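Local coordinates for protein Lon211 (Mycobacterium tuberculosis, PDB 6VBK) that is the N-terminal domain of the ATP-dependent Lon protease and probably helps recognise and bind protein substrates for degradation, at residues A42-E45 with A46-A50; S132-A135 with Q136-K140; L181-E184 with Q185-E188; V193-V196 with E197-E200. All coordinates share one frame; numbering follows the deposited sequence.

Contact 1 of 4, residues A42-E45 with A46-A50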
loop_
_atom_site.group_PDB
_atom_site.type_symbol
_atom_site.label_atom_id
_atom_site.label_comp_id
_atom_site.label_asym_id
_atom_site.label_seq_id
_atom_site.Cartn_x
_atom_site.Cartn_y
_atom_site.Cartn_z
ATOM N N ALA B 42 13.867 -22.882 3.288
ATOM C CA ALA B 42 13.421 -22.378 1.994
ATOM C C ALA B 42 12.965 -20.929 2.096
ATOM O O ALA B 42 13.159 -20.143 1.160
ATOM C CB ALA B 42 12.299 -23.256 1.440
ATOM N N ALA B 43 12.355 -20.556 3.224
ATOM C CA ALA B 43 11.944 -19.170 3.420
ATOM C C ALA B 43 13.152 -18.245 3.500
ATOM O O ALA B 43 13.129 -17.136 2.952
ATOM C CB ALA B 43 11.088 -19.047 4.679
ATOM N N ILE B 44 14.216 -18.684 4.174
ATOM C CA ILE B 44 15.415 -17.860 4.285
ATOM C C ILE B 44 16.102 -17.729 2.932
ATOM O O ILE B 44 16.595 -16.653 2.573
ATOM C CB ILE B 44 16.361 -18.441 5.352
ATOM C CG1 ILE B 44 15.675 -18.441 6.721
ATOM C CG2 ILE B 44 17.666 -17.658 5.400
ATOM C CD1 ILE B 44 16.548 -18.951 7.844
ATOM N N GLU B 45 16.139 -18.814 2.154
ATOM C CA GLU B 45 16.791 -18.759 0.849
ATOM C C GLU B 45 15.970 -17.954 -0.148
ATOM O O GLU B 45 16.532 -17.245 -0.992
ATOM C CB GLU B 45 17.045 -20.173 0.327
ATOM C CG GLU B 45 18.192 -20.878 1.029
ATOM C CD GLU B 45 19.478 -20.075 0.979
ATOM O OE1 GLU B 45 19.792 -19.511 -0.092
ATOM O OE2 GLU B 45 20.172 -19.999 2.015
ATOM N N ALA B 46 14.641 -18.052 -0.072
ATOM C CA ALA B 46 13.795 -17.183 -0.885
ATOM C C ALA B 46 13.981 -15.724 -0.493
ATOM O O ALA B 46 13.946 -14.833 -1.350
ATOM C CB ALA B 46 12.331 -17.594 -0.747
ATOM N N ALA B 47 14.182 -15.461 0.800
ATOM C CA ALA B 47 14.436 -14.095 1.242
ATOM C C ALA B 47 15.797 -13.606 0.766
ATOM O O ALA B 47 15.945 -12.439 0.386
ATOM C CB ALA B 47 14.336 -14.007 2.763
ATOM N N ARG B 48 16.802 -14.484 0.779
ATOM C CA ARG B 48 18.131 -14.091 0.319
ATOM C C ARG B 48 18.113 -13.757 -1.166
ATOM O O ARG B 48 18.657 -12.731 -1.589
ATOM C CB ARG B 48 19.139 -15.202 0.608
ATOM C CG ARG B 48 20.588 -14.750 0.509
ATOM C CD ARG B 48 21.541 -15.929 0.425
ATOM N NE ARG B 48 21.162 -17.007 1.334
ATOM C CZ ARG B 48 21.445 -17.026 2.632
ATOM N NH1 ARG B 48 22.107 -16.020 3.187
ATOM N NH2 ARG B 48 21.061 -18.052 3.378
ATOM N N ALA B 49 17.482 -14.615 -1.973
ATOM C CA ALA B 49 17.405 -14.373 -3.410
ATOM C C ALA B 49 16.660 -13.079 -3.715
ATOM O O ALA B 49 17.061 -12.318 -4.604
ATOM C CB ALA B 49 16.731 -15.556 -4.105
ATOM N N ALA B 50 15.567 -12.841 -2.987
ATOM C CA ALA B 50 14.768 -11.610 -3.188
ATOM C C ALA B 50 15.596 -10.402 -2.746
ATOM O O ALA B 50 15.222 -9.266 -3.084
ATOM C CB ALA B 50 13.471 -11.700 -2.426
#
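A46 bonds back to A42 at the start of this run of α-helix within helix 38-50. Its N lies 2.8 Å from A42 O, and the methyl CB rests 3.3 Å from the same A42 O. Outside the segments, the A46 side chain touches A118 and W120. A47 follows the same pattern, its N 2.9 Å from A43 O. The A47 methyl packs on P15 and on P64 of a loop, and A43 and I44 lie on L17. P15 and L17 place this face against strand 9-19.

R48 carries the side-chain contact. Its CG is anti to the backbone N (chi1 -165°), and a bend at chi3 turns the guanidinium back along E45. The two side chains lie side by side. R48 grips side-on: NE reaches E45 OE1 at 3.2 Å and NH2 reaches E45 OE2 at an unusually short 2.5 Å. Both nitrogens meet the carboxylate well out of its plane, the two planes being 30° apart. CG2 of I44 sits 4.0 Å from R48 NH2. A49 N continues the helical bonding to E45 O, and A50 N to A46 O.

R48 NH1 also pairs with E88. The arginine thus bridges two acids, which probably stabilises its positive charge, and ties the helix to strand 79-88.

Contact 2 of 4, residues S132-A135 with Q136-K140; sequences SGRA and QELAK
R134 and L138 meet one turn apart in the first turns of helix 133-153, an i to i+4 pair. The R134 methylene CD lies 3.7 Å from L138 CD1, and the two side chains cross at a slant. CD2 of L138 sits at the edge of the guanidinium, in its plane, 4.0 Å from R134 NE. L138 CG also rests on the backbone, 3.2 Å from R134 O. The arginine reaches this place with CG anti to the backbone N (chi1 -175°) and a bend at chi2. Its charged end is held elsewhere: NH2 forms a salt bridge with E200 of helix 195-207.

The backbone sets these positions. L138 N bonds to R134 O at 3.0 Å, and A139 N bonds to A135 O. Q136 N bonds to S132 O at 3.1 Å. S132 is the N-cap residue, but its side chain makes no capping bond. The bond from E137 N to G133 O is weak.

Further out, A135 packs on V196, and L138 packs on L199 and E200. Q136 and A139 touch P168 of helix 168-173. The helix start thus packs on helices 168-173 and 195-207.

The E137 chain bends back at chi2 and puts OE1 2.7 Å from G133 O. Neither oxygen can donate unless the acid is protonated, so this placement is doubtful. Q136 CG lies 3.3 Å from S132 O.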
loop_
_atom_site.group_PDB
_atom_site.type_symbol
_atom_site.label_atom_id
_atom_site.label_comp_id
_atom_site.label_asym_id
_atom_site.label_seq_id
_atom_site.Cartn_x
_atom_site.Cartn_y
_atom_site.Cartn_z
ATOM N N SER B 132 0.176 6.773 23.954
ATOM C CA SER B 132 -0.742 7.677 24.627
ATOM C C SER B 132 -0.248 7.991 26.037
ATOM O O SER B 132 0.623 7.310 26.590
ATOM C CB SER B 132 -2.145 7.070 24.694
ATOM O OG SER B 132 -2.725 6.969 23.403
ATOM N N GLY B 133 -0.804 9.059 26.610
ATOM C CA GLY B 133 -0.557 9.337 28.013
ATOM C C GLY B 133 -1.034 8.203 28.897
ATOM O O GLY B 133 -0.338 7.789 29.827
ATOM N N ARG B 134 -2.223 7.670 28.601
ATOM C CA ARG B 134 -2.722 6.500 29.317
ATOM C C ARG B 134 -1.819 5.293 29.106
ATOM O O ARG B 134 -1.645 4.482 30.022
ATOM C CB ARG B 134 -4.150 6.185 28.870
ATOM C CG ARG B 134 -4.829 5.051 29.628
ATOM C CD ARG B 134 -5.080 3.858 28.721
ATOM N NE ARG B 134 -6.066 2.935 29.278
ATOM C CZ ARG B 134 -7.371 3.008 29.038
ATOM N NH1 ARG B 134 -7.850 3.962 28.251
ATOM N NH2 ARG B 134 -8.199 2.128 29.583
ATOM N N ALA B 135 -1.230 5.157 27.913
ATOM C CA ALA B 135 -0.306 4.055 27.667
ATOM C C ALA B 135 0.921 4.143 28.563
ATOM O O ALA B 135 1.491 3.113 28.939
ATOM C CB ALA B 135 0.113 4.033 26.197
ATOM N N GLN B 136 1.342 5.362 28.913
ATOM C CA GLN B 136 2.464 5.520 29.832
ATOM C C GLN B 136 2.119 4.994 31.220
ATOM O O GLN B 136 2.965 4.388 31.887
ATOM C CB GLN B 136 2.878 6.992 29.906
ATOM C CG GLN B 136 3.230 7.622 28.563
ATOM C CD GLN B 136 4.638 7.296 28.106
ATOM O OE1 GLN B 136 4.880 6.259 27.489
ATOM N NE2 GLN B 136 5.576 8.189 28.399
ATOM N N GLU B 137 0.880 5.220 31.672
ATOM C CA GLU B 137 0.462 4.706 32.973
ATOM C C GLU B 137 0.301 3.192 32.956
ATOM O O GLU B 137 0.537 2.535 33.976
ATOM C CB GLU B 137 -0.845 5.368 33.412
ATOM C CG GLU B 137 -0.702 6.815 33.858
ATOM C CD GLU B 137 -1.143 7.806 32.799
ATOM O OE1 GLU B 137 -0.334 8.678 32.422
ATOM O OE2 GLU B 137 -2.303 7.711 32.343
ATOM N N LEU B 138 -0.110 2.623 31.820
ATOM C CA LEU B 138 -0.177 1.171 31.705
ATOM C C LEU B 138 1.212 0.552 31.784
ATOM O O LEU B 138 1.387 -0.527 32.360
ATOM C CB LEU B 138 -0.859 0.782 30.394
ATOM C CG LEU B 138 -2.244 1.367 30.127
ATOM C CD1 LEU B 138 -2.680 1.071 28.703
ATOM C CD2 LEU B 138 -3.246 0.817 31.119
ATOM N N ALA B 139 2.212 1.224 31.207
ATOM C CA ALA B 139 3.574 0.704 31.235
ATOM C C ALA B 139 4.151 0.739 32.643
ATOM O O ALA B 139 4.820 -0.209 33.068
ATOM C CB ALA B 139 4.458 1.497 30.272
ATOM N N LYS B 140 3.904 1.826 33.381
ATOM C CA LYS B 140 4.407 1.924 34.748
ATOM C C LYS B 140 3.793 0.852 35.638
ATOM O O LYS B 140 4.488 0.242 36.460
ATOM C CB LYS B 140 4.120 3.316 35.309
ATOM C CG LYS B 140 4.796 3.613 36.638
ATOM C CD LYS B 140 4.414 4.995 37.144
ATOM C CE LYS B 140 5.314 5.444 38.283
ATOM N NZ LYS B 140 4.969 6.818 38.744
#

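Contact 3 of 4, residues L181-E184 with Q185-E188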
loop_
_atom_site.group_PDB
_atom_site.type_symbol
_atom_site.label_atom_id
_atom_site.label_comp_id
_atom_site.label_asym_id
_atom_site.label_seq_id
_atom_site.Cartn_x
_atom_site.Cartn_y
_atom_site.Cartn_z
ATOM N N LEU B 181 3.409 -17.474 29.706
ATOM C CA LEU B 181 2.363 -17.090 28.771
ATOM C C LEU B 181 2.284 -18.117 27.651
ATOM O O LEU B 181 3.309 -18.630 27.192
ATOM C CB LEU B 181 2.616 -15.691 28.192
ATOM C CG LEU B 181 2.249 -14.500 29.079
ATOM C CD1 LEU B 181 2.578 -13.192 28.377
ATOM C CD2 LEU B 181 0.777 -14.546 29.464
ATOM N N THR B 182 1.063 -18.419 27.226
ATOM C CA THR B 182 0.841 -19.389 26.166
ATOM C C THR B 182 0.880 -18.704 24.805
ATOM O O THR B 182 0.746 -17.484 24.688
ATOM C CB THR B 182 -0.498 -20.100 26.353
ATOM O OG1 THR B 182 -1.566 -19.199 26.034
ATOM C CG2 THR B 182 -0.652 -20.567 27.792
ATOM N N ASP B 183 1.062 -19.518 23.763
ATOM C CA ASP B 183 1.174 -18.978 22.413
ATOM C C ASP B 183 -0.136 -18.366 21.936
ATOM O O ASP B 183 -0.118 -17.373 21.201
ATOM C CB ASP B 183 1.635 -20.068 21.448
ATOM C CG ASP B 183 2.927 -20.720 21.890
ATOM O OD1 ASP B 183 3.278 -20.595 23.082
ATOM O OD2 ASP B 183 3.596 -21.350 21.044
ATOM N N GLU B 184 -1.275 -18.937 22.337
ATOM C CA GLU B 184 -2.559 -18.342 21.979
ATOM C C GLU B 184 -2.680 -16.932 22.542
ATOM O O GLU B 184 -3.249 -16.042 21.898
ATOM C CB GLU B 184 -3.709 -19.219 22.474
ATOM C CG GLU B 184 -5.073 -18.814 21.933
ATOM C CD GLU B 184 -6.202 -19.645 22.511
ATOM O OE1 GLU B 184 -7.014 -19.094 23.286
ATOM O OE2 GLU B 184 -6.276 -20.851 22.196
ATOM N N GLN B 185 -2.148 -16.710 23.746
ATOM C CA GLN B 185 -2.065 -15.354 24.278
ATOM C C GLN B 185 -1.045 -14.527 23.508
ATOM O O GLN B 185 -1.286 -13.351 23.212
ATOM C CB GLN B 185 -1.709 -15.394 25.766
ATOM C CG GLN B 185 -2.840 -15.850 26.674
ATOM C CD GLN B 185 -2.386 -16.041 28.110
ATOM O OE1 GLN B 185 -1.433 -16.772 28.379
ATOM N NE2 GLN B 185 -3.065 -15.378 29.039
ATOM N N LYS B 186 0.098 -15.130 23.170
ATOM C CA LYS B 186 1.138 -14.414 22.436
ATOM C C LYS B 186 0.666 -14.015 21.044
ATOM O O LYS B 186 1.005 -12.930 20.556
ATOM C CB LYS B 186 2.400 -15.271 22.351
ATOM C CG LYS B 186 3.076 -15.517 23.692
ATOM C CD LYS B 186 4.313 -16.385 23.539
ATOM C CE LYS B 186 4.986 -16.630 24.880
ATOM N NZ LYS B 186 6.206 -17.470 24.734
ATOM N N ILE B 187 -0.112 -14.879 20.385
ATOM C CA ILE B 187 -0.645 -14.541 19.067
ATOM C C ILE B 187 -1.586 -13.347 19.168
ATOM O O ILE B 187 -1.606 -12.474 18.290
ATOM C CB ILE B 187 -1.340 -15.766 18.440
ATOM C CG1 ILE B 187 -0.312 -16.851 18.109
ATOM C CG2 ILE B 187 -2.108 -15.372 17.186
ATOM C CD1 ILE B 187 -0.919 -18.212 17.847
ATOM N N GLU B 188 -2.372 -13.280 20.248
ATOM C CA GLU B 188 -3.246 -12.132 20.456
ATOM C C GLU B 188 -2.447 -10.864 20.725
ATOM O O GLU B 188 -2.870 -9.771 20.328
ATOM C CB GLU B 188 -4.215 -12.404 21.606
ATOM C CG GLU B 188 -5.363 -11.412 21.680
ATOM C CD GLU B 188 -6.318 -11.699 22.820
ATOM O OE1 GLU B 188 -7.160 -10.825 23.119
ATOM O OE2 GLU B 188 -6.230 -12.792 23.416
#
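A capping box formed by T182 and Q185 starts helix 183-191. T182 is the N-cap residue. Its backbone N donates to Q185 OE1 at 3.2 Å, a nearly straight bond (173°) that lies in the plane of the glutamine carbonyl. The return bond, from Q185 N to T182 OG1, is weak at 3.4 Å. The T182 hydroxyl also gives a weak bond to Q185 OE1. That oxygen therefore takes two donors from one residue, which probably helps fix the rotation of the amide, though the hydroxyl bond is weak. OG1 lies between the backbone N and the carbonyl carbon (chi1 73°), a position from which it faces the first turn.

L181 covers the glutamine. The two side chains cross at about a right angle, and L181 CD2 lies 3.3 Å from Q185 OE1. Both residues also touch W205 of helix 195-207, as does E188.

K186 also runs back toward the chain before the helix. Its side chain is extended beyond CG and passes the carbonyls that precede the helix. CG is 3.2 Å from T182 O and CE is 3.5 Å from L181 O. The amine ends at G176 O, with a weak second bond to A178 O. D183 OD1 is near NZ but beyond a salt bridge. D183 OD2 instead accepts from G22 N and joins the helix start to the loop around G22.

The backbone bonds vary. K186 N meets T182 O at 2.9 Å. I187 N meets D183 O at a short 2.6 Å. I187 CG1 lies 3.1 Å from D183 O.

Contact 4 of 4, residues V193-V196 with E197-E200; sequences VDVV and ERLE
This is a local contact at the N-terminal end of helix 195-207, where D194 and E197 meet across the first turn. D194 CG is anti to the backbone N (chi1 -176°), which brings the carboxylate over the helix start. OD2 accepts from E197 N at 3.0 Å, on its anti side and 31° out of the carboxylate plane. The E197 side chain crosses that of D194 at about a right angle, with E197 OE1 3.1 Å from D194 CB. The two acids lie close, and the helix end probably eases their repulsion.

D194 is thus an N-cap residue with a side-chain capping bond. R198 folds back toward the residues before the helix by a bend at chi3. CA of V195 lies over one face of its guanidinium, and V193 O is at the edge, 2.9 Å from R198 NH1. NH1 bonds to T192 O, and NH2 bonds to S169.

V195 and L199 run alongside each other, CG2 to CD1 at 4.0 Å, and both touch P168. V196 and E200 also point the same way. E200 CG lies 3.0 Å from V196 O, and V196 CG1 sits 3.3 Å from E200 OE2. That oxygen has its salt bridge with R134 of helix 133-153.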
loop_
_atom_site.group_PDB
_atom_site.type_symbol
_atom_site.label_atom_id
_atom_site.label_comp_id
_atom_site.label_asym_id
_atom_site.label_seq_id
_atom_site.Cartn_x
_atom_site.Cartn_y
_atom_site.Cartn_z
ATOM N N VAL B 193 -2.662 -4.244 17.503
ATOM C CA VAL B 193 -1.701 -3.154 17.154
ATOM C C VAL B 193 -1.684 -2.061 18.233
ATOM O O VAL B 193 -0.579 -1.622 18.594
ATOM C CB VAL B 193 -1.997 -2.573 15.756
ATOM C CG1 VAL B 193 -1.612 -3.548 14.656
ATOM C CG2 VAL B 193 -3.447 -2.146 15.600
ATOM N N ASP B 194 -2.853 -1.668 18.752
ATOM C CA ASP B 194 -2.928 -0.580 19.765
ATOM C C ASP B 194 -2.113 -0.972 20.999
ATOM O O ASP B 194 -2.347 -2.069 21.532
ATOM C CB ASP B 194 -4.373 -0.244 20.139
ATOM C CG ASP B 194 -4.473 0.932 21.093
ATOM O OD1 ASP B 194 -4.121 2.053 20.681
ATOM O OD2 ASP B 194 -4.883 0.716 22.244
ATOM N N VAL B 195 -1.219 -0.087 21.449
ATOM C CA VAL B 195 -0.390 -0.397 22.609
ATOM C C VAL B 195 -1.209 -0.371 23.895
ATOM O O VAL B 195 -0.922 -1.123 24.835
ATOM C CB VAL B 195 0.812 0.569 22.674
ATOM C CG1 VAL B 195 0.343 2.011 22.810
ATOM C CG2 VAL B 195 1.746 0.192 23.817
ATOM N N VAL B 196 -2.241 0.475 23.961
ATOM C CA VAL B 196 -3.077 0.533 25.158
ATOM C C VAL B 196 -3.780 -0.799 25.381
ATOM O O VAL B 196 -3.852 -1.299 26.510
ATOM C CB VAL B 196 -4.079 1.699 25.059
ATOM C CG1 VAL B 196 -5.277 1.459 25.965
ATOM C CG2 VAL B 196 -3.398 3.011 25.419
ATOM N N GLU B 197 -4.291 -1.404 24.306
ATOM C CA GLU B 197 -4.971 -2.689 24.432
ATOM C C GLU B 197 -4.017 -3.788 24.882
ATOM O O GLU B 197 -4.358 -4.593 25.754
ATOM C CB GLU B 197 -5.628 -3.067 23.106
ATOM C CG GLU B 197 -6.818 -2.212 22.712
ATOM C CD GLU B 197 -7.376 -2.600 21.356
ATOM O OE1 GLU B 197 -6.735 -2.281 20.332
ATOM O OE2 GLU B 197 -8.449 -3.237 21.313
ATOM N N ARG B 198 -2.816 -3.840 24.298
ATOM C CA ARG B 198 -1.876 -4.909 24.626
ATOM C C ARG B 198 -1.463 -4.854 26.091
ATOM O O ARG B 198 -1.508 -5.868 26.799
ATOM C CB ARG B 198 -0.645 -4.828 23.725
ATOM C CG ARG B 198 -0.912 -5.159 22.271
ATOM C CD ARG B 198 0.338 -5.715 21.618
ATOM N NE ARG B 198 1.510 -4.884 21.868
ATOM C CZ ARG B 198 1.848 -3.832 21.132
ATOM N NH1 ARG B 198 1.100 -3.478 20.096
ATOM N NH2 ARG B 198 2.933 -3.134 21.432
ATOM N N LEU B 199 -1.038 -3.679 26.560
ATOM C CA LEU B 199 -0.691 -3.526 27.970
ATOM C C LEU B 199 -1.867 -3.902 28.859
ATOM O O LEU B 199 -1.721 -4.672 29.813
ATOM C CB LEU B 199 -0.235 -2.092 28.245
ATOM C CG LEU B 199 1.149 -1.710 27.716
ATOM C CD1 LEU B 199 1.335 -0.204 27.742
ATOM C CD2 LEU B 199 2.233 -2.395 28.534
ATOM N N GLU B 200 -3.054 -3.383 28.536
ATOM C CA GLU B 200 -4.268 -3.751 29.251
ATOM C C GLU B 200 -4.586 -5.237 29.117
ATOM O O GLU B 200 -5.244 -5.802 29.998
ATOM C CB GLU B 200 -5.418 -2.873 28.747
ATOM C CG GLU B 200 -5.338 -1.395 29.066
ATOM C CD GLU B 200 -6.492 -0.620 28.456
ATOM O OE1 GLU B 200 -7.230 -1.205 27.638
ATOM O OE2 GLU B 200 -6.655 0.576 28.773
#

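The four contacts follow one another along the chain, each within one helix. Contact 1 is on helix 38-50, beside the mixed β-sheet. Contacts 2, 3 and 4 open helices 133-153, 183-191 and 195-207 in the helical part. Contact 1 is remote: its centre is about 39 Å from that of contact 2, on the opposite side of the chain's centre. Contacts 2 and 4 have centres about 10 Å apart and touch, with L138 CB 3.6 Å from L199 CD1. They join two helix starts directly. Contact 3, on the preceding helix, lies about 14 Å from contact 4 between centres, without touching it. Contact 1 belongs to the β-rich part of this Lon domain.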